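Local structure of glycerol dehydratase (Clostridium butyricum, 1R9D) at residues G106-Q110 with F333-P337; S207-C212 with P520-S524; Q347-D353 with R379-P385; N452-E458 with L651-P656. The protein is a B12-independent glycerol dehydratase of the glycyl radical enzyme family, a lyase thought to eliminate water from glycerol to give 3-hydroxypropionaldehyde. All blocks are in the same frame, centred on the assembly; numbering follows the deposited sequence.

Contact 1 (G106-Q110 with F333-P337)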
loop_
_atom_site.group_PDB
_atom_site.type_symbol
_atom_site.label_atom_id
_atom_site.label_comp_id
_atom_site.label_asym_id
_atom_site.label_seq_id
_atom_site.Cartn_x
_atom_site.Cartn_y
_atom_site.Cartn_z
ATOM N N GLY A 106 -5.148 7.136 -40.206
ATOM C CA GLY A 106 -5.024 5.731 -39.868
ATOM C C GLY A 106 -5.466 5.527 -38.431
ATOM O O GLY A 106 -5.572 6.489 -37.676
ATOM N N ASP A 107 -5.717 4.279 -38.052
ATOM C CA ASP A 107 -6.153 3.952 -36.696
ATOM C C ASP A 107 -7.330 4.805 -36.242
ATOM O O ASP A 107 -7.372 5.263 -35.102
ATOM C CB ASP A 107 -4.998 4.111 -35.701
ATOM C CG ASP A 107 -3.911 3.067 -35.900
ATOM O OD1 ASP A 107 -3.051 3.257 -36.783
ATOM O OD2 ASP A 107 -3.928 2.048 -35.179
ATOM N N ALA A 108 -8.285 5.019 -37.138
ATOM C CA ALA A 108 -9.453 5.814 -36.796
ATOM C C ALA A 108 -10.438 4.970 -35.995
ATOM O O ALA A 108 -10.555 3.761 -36.207
ATOM C CB ALA A 108 -10.121 6.340 -38.069
ATOM N N PHE A 109 -11.129 5.611 -35.060
ATOM C CA PHE A 109 -12.134 4.935 -34.251
ATOM C C PHE A 109 -13.417 5.754 -34.261
ATOM O O PHE A 109 -13.379 6.986 -34.266
ATOM C CB PHE A 109 -11.681 4.772 -32.794
ATOM C CG PHE A 109 -10.743 3.621 -32.567
ATOM C CD1 PHE A 109 -9.372 3.770 -32.755
ATOM C CD2 PHE A 109 -11.231 2.390 -32.147
ATOM C CE1 PHE A 109 -8.505 2.708 -32.523
ATOM C CE2 PHE A 109 -10.373 1.322 -31.913
ATOM C CZ PHE A 109 -9.007 1.481 -32.101
ATOM N N GLN A 110 -14.548 5.061 -34.269
ATOM C CA GLN A 110 -15.847 5.719 -34.240
ATOM C C GLN A 110 -16.314 5.685 -32.787
ATOM O O GLN A 110 -15.864 4.848 -32.009
ATOM C CB GLN A 110 -16.855 4.958 -35.109
ATOM C CG GLN A 110 -16.394 4.686 -36.534
ATOM C CD GLN A 110 -15.960 5.945 -37.254
ATOM O OE1 GLN A 110 -16.716 6.912 -37.342
ATOM N NE2 GLN A 110 -14.733 5.941 -37.773
ATOM N N PHE A 333 2.406 2.697 -31.918
ATOM C CA PHE A 333 1.798 1.406 -32.221
ATOM C C PHE A 333 0.745 1.542 -33.325
ATOM O O PHE A 333 -0.451 1.425 -33.064
ATOM C CB PHE A 333 1.131 0.833 -30.962
ATOM C CG PHE A 333 1.981 0.922 -29.711
ATOM C CD1 PHE A 333 1.762 1.926 -28.774
ATOM C CD2 PHE A 333 2.990 -0.008 -29.470
ATOM C CE1 PHE A 333 2.532 2.004 -27.610
ATOM C CE2 PHE A 333 3.771 0.061 -28.309
ATOM C CZ PHE A 333 3.541 1.066 -27.378
ATOM N N GLY A 334 1.185 1.767 -34.560
ATOM C CA GLY A 334 0.231 1.936 -35.645
ATOM C C GLY A 334 -0.353 0.684 -36.268
ATOM O O GLY A 334 0.286 -0.364 -36.299
ATOM N N GLY A 335 -1.588 0.798 -36.765
ATOM C CA GLY A 335 -2.235 -0.330 -37.419
ATOM C C GLY A 335 -3.112 -1.250 -36.583
ATOM O O GLY A 335 -3.190 -2.447 -36.870
ATOM N N TYR A 336 -3.771 -0.707 -35.559
ATOM C CA TYR A 336 -4.649 -1.497 -34.687
ATOM C C TYR A 336 -3.972 -2.765 -34.160
ATOM O O TYR A 336 -4.599 -3.823 -34.113
ATOM C CB TYR A 336 -5.898 -1.941 -35.452
ATOM C CG TYR A 336 -6.754 -0.842 -36.040
ATOM C CD1 TYR A 336 -7.144 -0.893 -37.379
ATOM C CD2 TYR A 336 -7.239 0.201 -35.251
ATOM C CE1 TYR A 336 -8.003 0.065 -37.920
ATOM C CE2 TYR A 336 -8.102 1.168 -35.788
ATOM C CZ TYR A 336 -8.478 1.087 -37.122
ATOM O OH TYR A 336 -9.341 2.021 -37.664
ATOM N N PRO A 337 -2.697 -2.680 -33.738
ATOM C CA PRO A 337 -1.980 -3.859 -33.236
ATOM C C PRO A 337 -2.228 -4.302 -31.790
ATOM O O PRO A 337 -2.356 -3.473 -30.893
ATOM C CB PRO A 337 -0.523 -3.470 -33.447
ATOM C CG PRO A 337 -0.547 -2.023 -33.062
ATOM C CD PRO A 337 -1.803 -1.506 -33.766
#
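Asp107 OD2 takes two backbone N-H groups of the loop 333-337: Tyr336 N at 2.8 Å, on the syn side but 31° out of the carboxylate plane, and, weakly, Gly335 N. This clasp joins two irregular loops in the buried interior of the pyruvate formate lyase-like fold. Gly335 N makes its main bond, 2.9 Å and nearly straight (172°), to the syn lone pair of Asp107 OD1, so its N-H is shared by both carboxylate oxygens. The two main bonds fix the rotation of the carboxylate and would be expected to favour its ionised form. At the backbone angles of Gly335 a side chain would press on the carbonyl O of the preceding residue, which calls for glycine.

Gly334, next to this clasp, bonds through its carbonyl to the hydroxyl of Tyr764, the neighbour of Gly763, the predicted radical position. The side chain of Phe333 lies about 4 Å from a bound glycerol.

Tyr336 runs back along the other loop, its ring turning an edge toward the face of Phe109 (offset edge-to-face, planes at 90°, centroids 5.4 Å apart). Beyond that ring, Tyr336 OH donates to Ala108 O over 2.6 Å, in the carbonyl plane on a lone pair.

Contact 2 (S207-C212 with P520-S524)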
loop_
_atom_site.group_PDB
_atom_site.type_symbol
_atom_site.label_atom_id
_atom_site.label_comp_id
_atom_site.label_asym_id
_atom_site.label_seq_id
_atom_site.Cartn_x
_atom_site.Cartn_y
_atom_site.Cartn_z
ATOM N N SER A 207 -9.359 -13.203 -3.598
ATOM C CA SER A 207 -9.605 -12.386 -4.781
ATOM C C SER A 207 -9.447 -13.254 -6.023
ATOM O O SER A 207 -10.125 -13.047 -7.028
ATOM C CB SER A 207 -8.635 -11.206 -4.834
ATOM O OG SER A 207 -8.924 -10.265 -3.818
ATOM N N VAL A 208 -8.539 -14.221 -5.954
ATOM C CA VAL A 208 -8.329 -15.143 -7.065
ATOM C C VAL A 208 -9.584 -16.003 -7.224
ATOM O O VAL A 208 -10.029 -16.275 -8.337
ATOM C CB VAL A 208 -7.132 -16.083 -6.801
ATOM C CG1 VAL A 208 -7.146 -17.242 -7.790
ATOM C CG2 VAL A 208 -5.823 -15.303 -6.919
ATOM N N ILE A 209 -10.142 -16.434 -6.096
ATOM C CA ILE A 209 -11.336 -17.272 -6.106
ATOM C C ILE A 209 -12.531 -16.534 -6.702
ATOM O O ILE A 209 -13.236 -17.074 -7.559
ATOM C CB ILE A 209 -11.667 -17.761 -4.676
ATOM C CG1 ILE A 209 -10.539 -18.675 -4.186
ATOM C CG2 ILE A 209 -13.005 -18.500 -4.664
ATOM C CD1 ILE A 209 -10.666 -19.119 -2.745
ATOM N N ILE A 210 -12.747 -15.302 -6.255
ATOM C CA ILE A 210 -13.841 -14.483 -6.759
ATOM C C ILE A 210 -13.685 -14.285 -8.267
ATOM O O ILE A 210 -14.656 -14.387 -9.027
ATOM C CB ILE A 210 -13.858 -13.102 -6.065
ATOM C CG1 ILE A 210 -14.246 -13.270 -4.591
ATOM C CG2 ILE A 210 -14.825 -12.160 -6.779
ATOM C CD1 ILE A 210 -14.068 -12.019 -3.758
ATOM N N SER A 211 -12.456 -14.011 -8.698
ATOM C CA SER A 211 -12.175 -13.780 -10.112
ATOM C C SER A 211 -12.446 -14.999 -10.985
ATOM O O SER A 211 -13.051 -14.885 -12.057
ATOM C CB SER A 211 -10.720 -13.332 -10.293
ATOM O OG SER A 211 -10.494 -12.097 -9.639
ATOM N N CYS A 212 -11.994 -16.164 -10.536
ATOM C CA CYS A 212 -12.203 -17.388 -11.296
ATOM C C CYS A 212 -13.672 -17.811 -11.291
ATOM O O CYS A 212 -14.160 -18.397 -12.261
ATOM C CB CYS A 212 -11.316 -18.507 -10.750
ATOM S SG CYS A 212 -9.551 -18.285 -11.166
ATOM N N PRO A 520 -5.804 -10.025 -9.940
ATOM C CA PRO A 520 -6.146 -11.346 -9.395
ATOM C C PRO A 520 -6.256 -12.464 -10.433
ATOM O O PRO A 520 -5.663 -13.530 -10.271
ATOM C CB PRO A 520 -7.493 -11.106 -8.698
ATOM C CG PRO A 520 -7.534 -9.635 -8.467
ATOM C CD PRO A 520 -6.897 -9.069 -9.698
ATOM N N PHE A 521 -7.018 -12.226 -11.497
ATOM C CA PHE A 521 -7.213 -13.254 -12.515
ATOM C C PHE A 521 -5.925 -13.642 -13.246
ATOM O O PHE A 521 -5.552 -14.816 -13.290
ATOM C CB PHE A 521 -8.278 -12.809 -13.526
ATOM C CG PHE A 521 -8.630 -13.864 -14.539
ATOM C CD1 PHE A 521 -8.206 -13.751 -15.860
ATOM C CD2 PHE A 521 -9.362 -14.987 -14.164
ATOM C CE1 PHE A 521 -8.505 -14.743 -16.798
ATOM C CE2 PHE A 521 -9.667 -15.986 -15.091
ATOM C CZ PHE A 521 -9.238 -15.865 -16.413
ATOM N N LEU A 522 -5.247 -12.655 -13.816
ATOM C CA LEU A 522 -4.008 -12.916 -14.541
ATOM C C LEU A 522 -2.971 -13.610 -13.649
ATOM O O LEU A 522 -2.333 -14.582 -14.057
ATOM C CB LEU A 522 -3.426 -11.603 -15.066
ATOM C CG LEU A 522 -2.183 -11.748 -15.948
ATOM C CD1 LEU A 522 -2.585 -12.361 -17.281
ATOM C CD2 LEU A 522 -1.529 -10.386 -16.162
ATOM N N SER A 523 -2.818 -13.112 -12.426
ATOM C CA SER A 523 -1.838 -13.667 -11.495
ATOM C C SER A 523 -2.052 -15.134 -11.147
ATOM O O SER A 523 -1.090 -15.871 -10.918
ATOM C CB SER A 523 -1.817 -12.840 -10.204
ATOM O OG SER A 523 -1.419 -11.503 -10.458
ATOM N N SER A 524 -3.308 -15.563 -11.115
ATOM C CA SER A 524 -3.624 -16.941 -10.765
ATOM C C SER A 524 -3.076 -17.948 -11.766
ATOM O O SER A 524 -2.941 -19.129 -11.451
ATOM C CB SER A 524 -5.143 -17.118 -10.632
ATOM O OG SER A 524 -5.790 -16.994 -11.889
#
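With its CG1 anti to the backbone N (chi1 166°), Val208 sets that methyl against CB of Ser524, while CG2 of the same valine faces the carbonyl oxygen of Pro520. The Val208 CG1 to Ser524 CB distance is 3.5 Å, tighter than usual for two carbons. Ser524 holds OG between its backbone N and carbonyl carbon (chi1 68°), which turns the hydroxyl back on its own helix, where it donates to Phe521 O at 2.6 Å.

Ser211 also turns its hydroxyl onto its own helix, but to the carbonyl four residues back. Its OG donates to Ser207 O at 2.8 Å, and that oxygen also takes the helical bond from Ser211 N, the two donors arriving from opposite faces of its plane. Though engaged in this way, Ser211 OG still touches Pro520 CB at 3.3 Å, and Ser211 CB lies beside CB of Phe521. Ser207 CB completes the seat of the proline ring, and Cys212 SG approaches Ser524 OG to 4.0 Å.

The axes of the two short segments cross at 98° and come within 8.5 Å, a close approach consistent with Ser207, Ser211 and Ser524 at the crossing. Helix 197-230 thus packs against the short helix 520-524, with helix 47-61 beside Ser207 and Pro520, helix 169-190 behind Cys212, and helix 260-277 covering Phe521, whose backbone N is held by Glu277.

Contact 3 (Q347-D353 with R379-P385)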
loop_
_atom_site.group_PDB
_atom_site.type_symbol
_atom_site.label_atom_id
_atom_site.label_comp_id
_atom_site.label_asym_id
_atom_site.label_seq_id
_atom_site.Cartn_x
_atom_site.Cartn_y
_atom_site.Cartn_z
ATOM N N GLN A 347 12.599 -26.829 -29.733
ATOM C CA GLN A 347 12.942 -28.040 -29.000
ATOM C C GLN A 347 12.201 -28.100 -27.674
ATOM O O GLN A 347 11.588 -27.113 -27.257
ATOM C CB GLN A 347 14.462 -28.099 -28.773
ATOM C CG GLN A 347 15.052 -26.875 -28.092
ATOM C CD GLN A 347 16.575 -26.829 -28.167
ATOM O OE1 GLN A 347 17.265 -27.648 -27.558
ATOM N NE2 GLN A 347 17.103 -25.867 -28.919
ATOM N N ASN A 348 12.230 -29.261 -27.024
ATOM C CA ASN A 348 11.572 -29.404 -25.729
ATOM C C ASN A 348 12.613 -29.272 -24.620
ATOM O O ASN A 348 13.778 -28.971 -24.892
ATOM C CB ASN A 348 10.835 -30.747 -25.607
ATOM C CG ASN A 348 11.755 -31.948 -25.760
ATOM O OD1 ASN A 348 12.935 -31.892 -25.427
ATOM N ND2 ASN A 348 11.199 -33.055 -26.249
ATOM N N SER A 349 12.195 -29.507 -23.379
ATOM C CA SER A 349 13.093 -29.377 -22.235
ATOM C C SER A 349 14.320 -30.281 -22.236
ATOM O O SER A 349 15.337 -29.944 -21.627
ATOM C CB SER A 349 12.312 -29.571 -20.936
ATOM O OG SER A 349 11.528 -28.417 -20.666
ATOM N N GLU A 350 14.242 -31.422 -22.911
ATOM C CA GLU A 350 15.390 -32.316 -22.945
ATOM C C GLU A 350 16.261 -32.100 -24.182
ATOM O O GLU A 350 17.168 -32.883 -24.463
ATOM C CB GLU A 350 14.930 -33.777 -22.835
ATOM C CG GLU A 350 13.968 -34.239 -23.907
ATOM C CD GLU A 350 13.155 -35.448 -23.464
ATOM O OE1 GLU A 350 13.748 -36.382 -22.873
ATOM O OE2 GLU A 350 11.927 -35.468 -23.711
ATOM N N GLY A 351 15.986 -31.024 -24.915
ATOM C CA GLY A 351 16.777 -30.715 -26.092
ATOM C C GLY A 351 16.506 -31.539 -27.337
ATOM O O GLY A 351 17.418 -31.761 -28.141
ATOM N N LYS A 352 15.269 -32.002 -27.499
ATOM C CA LYS A 352 14.883 -32.778 -28.678
ATOM C C LYS A 352 13.872 -31.962 -29.481
ATOM O O LYS A 352 13.170 -31.118 -28.923
ATOM C CB LYS A 352 14.245 -34.110 -28.280
ATOM C CG LYS A 352 15.132 -35.037 -27.469
ATOM C CD LYS A 352 14.549 -36.443 -27.469
ATOM C CE LYS A 352 15.277 -37.359 -26.500
ATOM N NZ LYS A 352 15.026 -36.954 -25.089
ATOM N N ASP A 353 13.781 -32.216 -30.782
ATOM C CA ASP A 353 12.847 -31.461 -31.607
ATOM C C ASP A 353 11.411 -31.665 -31.142
ATOM O O ASP A 353 11.033 -32.765 -30.751
ATOM C CB ASP A 353 12.960 -31.858 -33.074
ATOM C CG ASP A 353 12.261 -30.878 -33.979
ATOM O OD1 ASP A 353 12.707 -29.711 -34.045
ATOM O OD2 ASP A 353 11.255 -31.262 -34.610
ATOM N N ARG A 379 10.357 -21.191 -34.200
ATOM C CA ARG A 379 11.652 -21.303 -33.539
ATOM C C ARG A 379 12.518 -22.162 -34.447
ATOM O O ARG A 379 12.034 -23.128 -35.038
ATOM C CB ARG A 379 11.505 -21.965 -32.167
ATOM C CG ARG A 379 11.025 -21.015 -31.084
ATOM C CD ARG A 379 10.826 -21.722 -29.752
ATOM N NE ARG A 379 11.990 -22.524 -29.385
ATOM C CZ ARG A 379 12.129 -23.141 -28.218
ATOM N NH1 ARG A 379 11.178 -23.039 -27.298
ATOM N NH2 ARG A 379 13.211 -23.878 -27.979
ATOM N N ILE A 380 13.793 -21.805 -34.563
ATOM C CA ILE A 380 14.732 -22.531 -35.407
ATOM C C ILE A 380 15.952 -22.904 -34.571
ATOM O O ILE A 380 16.421 -22.097 -33.777
ATOM C CB ILE A 380 15.207 -21.643 -36.591
ATOM C CG1 ILE A 380 14.011 -21.237 -37.460
ATOM C CG2 ILE A 380 16.266 -22.367 -37.414
ATOM C CD1 ILE A 380 13.298 -22.403 -38.125
ATOM N N TRP A 381 16.441 -24.129 -34.722
ATOM C CA TRP A 381 17.634 -24.545 -33.999
ATOM C C TRP A 381 18.469 -25.473 -34.876
ATOM O O TRP A 381 18.084 -25.766 -36.008
ATOM C CB TRP A 381 17.279 -25.197 -32.651
ATOM C CG TRP A 381 16.607 -26.530 -32.705
ATOM C CD1 TRP A 381 15.380 -26.821 -33.238
ATOM C CD2 TRP A 381 17.092 -27.747 -32.126
ATOM N NE1 TRP A 381 15.070 -28.147 -33.017
ATOM C CE2 TRP A 381 16.105 -28.736 -32.336
ATOM C CE3 TRP A 381 18.266 -28.095 -31.445
ATOM C CZ2 TRP A 381 16.256 -30.052 -31.888
ATOM C CZ3 TRP A 381 18.418 -29.406 -30.998
ATOM C CH2 TRP A 381 17.416 -30.368 -31.222
ATOM N N ASN A 382 19.619 -25.917 -34.376
ATOM C CA ASN A 382 20.494 -26.775 -35.174
ATOM C C ASN A 382 19.836 -28.008 -35.786
ATOM O O ASN A 382 20.197 -28.416 -36.892
ATOM C CB ASN A 382 21.717 -27.216 -34.358
ATOM C CG ASN A 382 22.773 -26.125 -34.243
ATOM O OD1 ASN A 382 23.907 -26.383 -33.818
ATOM N ND2 ASN A 382 22.410 -24.905 -34.612
ATOM N N LYS A 383 18.872 -28.595 -35.081
ATOM C CA LYS A 383 18.209 -29.792 -35.577
ATOM C C LYS A 383 16.794 -29.602 -36.115
ATOM O O LYS A 383 16.010 -30.550 -36.151
ATOM C CB LYS A 383 18.208 -30.874 -34.493
ATOM C CG LYS A 383 19.603 -31.389 -34.141
ATOM C CD LYS A 383 19.539 -32.473 -33.077
ATOM C CE LYS A 383 20.268 -33.727 -33.532
ATOM N NZ LYS A 383 19.688 -34.305 -34.779
ATOM N N THR A 384 16.463 -28.385 -36.530
ATOM C CA THR A 384 15.144 -28.119 -37.103
ATOM C C THR A 384 14.993 -28.997 -38.343
ATOM O O THR A 384 15.888 -29.037 -39.185
ATOM C CB THR A 384 15.014 -26.643 -37.537
ATOM O OG1 THR A 384 15.018 -25.807 -36.376
ATOM C CG2 THR A 384 13.728 -26.423 -38.336
ATOM N N PRO A 385 13.869 -29.722 -38.467
ATOM C CA PRO A 385 13.671 -30.580 -39.644
ATOM C C PRO A 385 13.653 -29.722 -40.907
ATOM O O PRO A 385 13.057 -28.646 -40.912
ATOM C CB PRO A 385 12.312 -31.227 -39.379
ATOM C CG PRO A 385 12.215 -31.237 -37.879
ATOM C CD PRO A 385 12.760 -29.875 -37.510
#
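Arg379, near the end of strand 375-380, brings its guanidinium face to the backbone N of Gln347. Two donors meet there without bonding, 3.5 Å apart (Gln347 N to Arg379 NH2). The side chain bends at chi3 (50°), and Arg379 NH2 also lies 3.5 Å from Gln347 CG. Asp408 forms a salt bridge with Arg379 NH2 and also accepts from Gln347 NE2, so one carboxylate anchors both residues.

Two residues on, Trp381 makes the largest share of the contact. Gln347 lies across one face of the indole, its CB over the six-membered ring in a CH-pi contact, 4.1 Å from the centroid. The amide follows over the same face, tilted 34° to the ring. At the indole edge, Trp381 NE1 bonds to Asp353 OD1 at 3.0 Å, almost straight (171°) and in the ring plane, using the anti lone pair. The far corner of the Trp381 ring, CH2, comes within 3.4 Å of Gly351 O. The backbone N atoms of Lys383 and Thr384 lie above the opposite face, toward its rim. Pro385, the N-cap of helix 386-397, places CG 3.4 Å from Asp353 OD2, which is hydrogen-bonded to Thr355 OG1.

Parallel neighbours 341-344 and 375-380, joined through helix 357-369, form a beta-alpha-beta crossover; the contact ties the loop leaving its first strand to the turn after its second, with helix 408-417 packed against Gln347 and Trp381.

Contact 4 (N452-E458 with L651-P656)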
loop_
_atom_site.group_PDB
_atom_site.type_symbol
_atom_site.label_atom_id
_atom_site.label_comp_id
_atom_site.label_asym_id
_atom_site.label_seq_id
_atom_site.Cartn_x
_atom_site.Cartn_y
_atom_site.Cartn_z
ATOM N N ASN A 452 15.354 6.885 -27.616
ATOM C CA ASN A 452 15.914 7.385 -28.875
ATOM C C ASN A 452 17.436 7.511 -28.824
ATOM O O ASN A 452 17.970 8.489 -28.305
ATOM C CB ASN A 452 15.302 8.751 -29.210
ATOM C CG ASN A 452 15.634 9.211 -30.617
ATOM O OD1 ASN A 452 16.684 8.867 -31.165
ATOM N ND2 ASN A 452 14.743 10.005 -31.208
ATOM N N LEU A 453 18.130 6.519 -29.372
ATOM C CA LEU A 453 19.590 6.522 -29.387
ATOM C C LEU A 453 20.164 7.676 -30.208
ATOM O O LEU A 453 21.213 8.227 -29.867
ATOM C CB LEU A 453 20.108 5.199 -29.945
ATOM C CG LEU A 453 19.732 3.920 -29.196
ATOM C CD1 LEU A 453 20.130 2.722 -30.054
ATOM C CD2 LEU A 453 20.419 3.879 -27.833
ATOM N N ALA A 454 19.477 8.041 -31.288
ATOM C CA ALA A 454 19.941 9.129 -32.149
ATOM C C ALA A 454 19.984 10.474 -31.420
ATOM O O ALA A 454 20.857 11.305 -31.681
ATOM C CB ALA A 454 19.053 9.228 -33.390
ATOM N N ARG A 455 19.041 10.693 -30.509
ATOM C CA ARG A 455 19.004 11.937 -29.751
ATOM C C ARG A 455 20.225 12.066 -28.854
ATOM O O ARG A 455 20.673 13.172 -28.569
ATOM C CB ARG A 455 17.729 12.003 -28.908
ATOM C CG ARG A 455 16.480 12.277 -29.730
ATOM C CD ARG A 455 16.351 13.765 -30.020
ATOM N NE ARG A 455 15.984 14.492 -28.809
ATOM C CZ ARG A 455 16.131 15.801 -28.639
ATOM N NH1 ARG A 455 16.643 16.544 -29.606
ATOM N NH2 ARG A 455 15.766 16.367 -27.495
ATOM N N ILE A 456 20.762 10.935 -28.399
ATOM C CA ILE A 456 21.940 10.965 -27.539
ATOM C C ILE A 456 23.142 11.466 -28.350
ATOM O O ILE A 456 24.007 12.171 -27.825
ATOM C CB ILE A 456 22.236 9.559 -26.941
ATOM C CG1 ILE A 456 21.054 9.105 -26.076
ATOM C CG2 ILE A 456 23.508 9.597 -26.098
ATOM C CD1 ILE A 456 20.728 10.044 -24.910
ATOM N N VAL A 457 23.196 11.113 -29.631
ATOM C CA VAL A 457 24.294 11.579 -30.476
ATOM C C VAL A 457 24.152 13.092 -30.654
ATOM O O VAL A 457 25.129 13.827 -30.564
ATOM C CB VAL A 457 24.277 10.907 -31.867
ATOM C CG1 VAL A 457 25.305 11.571 -32.776
ATOM C CG2 VAL A 457 24.588 9.420 -31.735
ATOM N N GLU A 458 22.925 13.547 -30.890
ATOM C CA GLU A 458 22.651 14.972 -31.072
ATOM C C GLU A 458 23.033 15.757 -29.817
ATOM O O GLU A 458 23.633 16.833 -29.899
ATOM C CB GLU A 458 21.164 15.180 -31.400
ATOM C CG GLU A 458 20.764 16.627 -31.649
ATOM C CD GLU A 458 19.310 16.779 -32.092
ATOM O OE1 GLU A 458 18.908 17.918 -32.414
ATOM O OE2 GLU A 458 18.569 15.769 -32.117
ATOM N N LEU A 651 11.280 13.914 -34.363
ATOM C CA LEU A 651 11.710 14.707 -33.211
ATOM C C LEU A 651 13.230 14.832 -33.125
ATOM O O LEU A 651 13.752 15.432 -32.183
ATOM C CB LEU A 651 11.205 14.071 -31.909
ATOM C CG LEU A 651 9.698 13.894 -31.750
ATOM C CD1 LEU A 651 9.399 13.111 -30.468
ATOM C CD2 LEU A 651 9.035 15.258 -31.724
ATOM N N THR A 652 13.933 14.276 -34.108
ATOM C CA THR A 652 15.394 14.297 -34.102
ATOM C C THR A 652 15.996 15.168 -35.207
ATOM O O THR A 652 15.604 15.066 -36.360
ATOM C CB THR A 652 15.933 12.868 -34.262
ATOM O OG1 THR A 652 15.292 12.012 -33.307
ATOM C CG2 THR A 652 17.432 12.836 -34.042
ATOM N N GLY A 653 16.955 16.013 -34.843
ATOM C CA GLY A 653 17.590 16.877 -35.826
ATOM C C GLY A 653 18.498 16.106 -36.767
ATOM O O GLY A 653 18.565 14.876 -36.710
ATOM N N ALA A 654 19.198 16.824 -37.642
ATOM C CA ALA A 654 20.114 16.188 -38.582
ATOM C C ALA A 654 21.206 15.455 -37.806
ATOM O O ALA A 654 21.656 15.927 -36.761
ATOM C CB ALA A 654 20.739 17.241 -39.499
ATOM N N THR A 655 21.629 14.303 -38.317
ATOM C CA THR A 655 22.668 13.524 -37.656
ATOM C C THR A 655 23.909 13.351 -38.541
ATOM O O THR A 655 23.835 13.491 -39.764
ATOM C CB THR A 655 22.106 12.150 -37.211
ATOM O OG1 THR A 655 21.305 11.588 -38.260
ATOM C CG2 THR A 655 21.248 12.318 -35.956
ATOM N N PRO A 656 25.070 13.057 -37.926
ATOM C CA PRO A 656 26.365 12.862 -38.596
ATOM C C PRO A 656 26.430 11.834 -39.722
ATOM O O PRO A 656 27.391 11.822 -40.489
ATOM C CB PRO A 656 27.302 12.494 -37.444
ATOM C CG PRO A 656 26.709 13.216 -36.283
ATOM C CD PRO A 656 25.230 12.953 -36.464
HETATM O O HOH W 1 21.020 18.034 -34.905
#
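Gly653 N donates to Glu458 OE2 at 3.2 Å, meeting that oxygen from above the carboxylate plane (42° out of it), and so ties the loop 651-656 to the first turns of helix 453-461. Asn452 is the N-cap of this helix: its OD1 accepts from Arg455 N in a capping bond. The other end of the same amide crosses to the loop, where Asn452 ND2 donates to Thr652 OG1 at 3.0 Å. The threonine hydroxyl is in turn bonded to Phe648 O, so it links the cap to the helix preceding the loop.

Arg455 is spread over several acceptors. Its NH1 forms a long, weak salt bridge with Glu458 OE2, 3.3 Å. NH1 also forms a salt bridge with Asp466, while NE and NH2 are bonded to the carbonyls of Asp150 and Cys149. This bent arginine may favour the charged form of Glu458. Glu458, by contrast, is extended, with CG anti to the backbone N (chi1 -178°), which carries its carboxylate to the loop. A water donates to Ala654 O and, weakly, to Glu458 OE1.

Near the polar bonds Ala454 CB meets Thr652 CG2; farther along, Val457 CG1 packs 3.9 Å from Pro656 CD.

Overall arrangement
From the N terminus, the loop 106-110 comes first and meets 333-337 in contact 1, enclosing a mainly helical region. Within it the chain passes 207-212, whose partner 520-524 comes much later, so contacts 1 and 2 cross. Contact 3 closes a short helix-and-strand excursion between two neighbouring parallel strands, nested inside the loop of contact 2 and after contact 1 has closed. Segment 452-458 follows, and contact 4 closes at 651-656 beyond contact 2, crossing it. Contacts 1 and 3 lie on opposite sides of the chain's centre, as do contacts 2 and 4, whose centres are about 45 Å apart. Central loops, crossing helices, a strand crossover and a helix start are thus each tied separately.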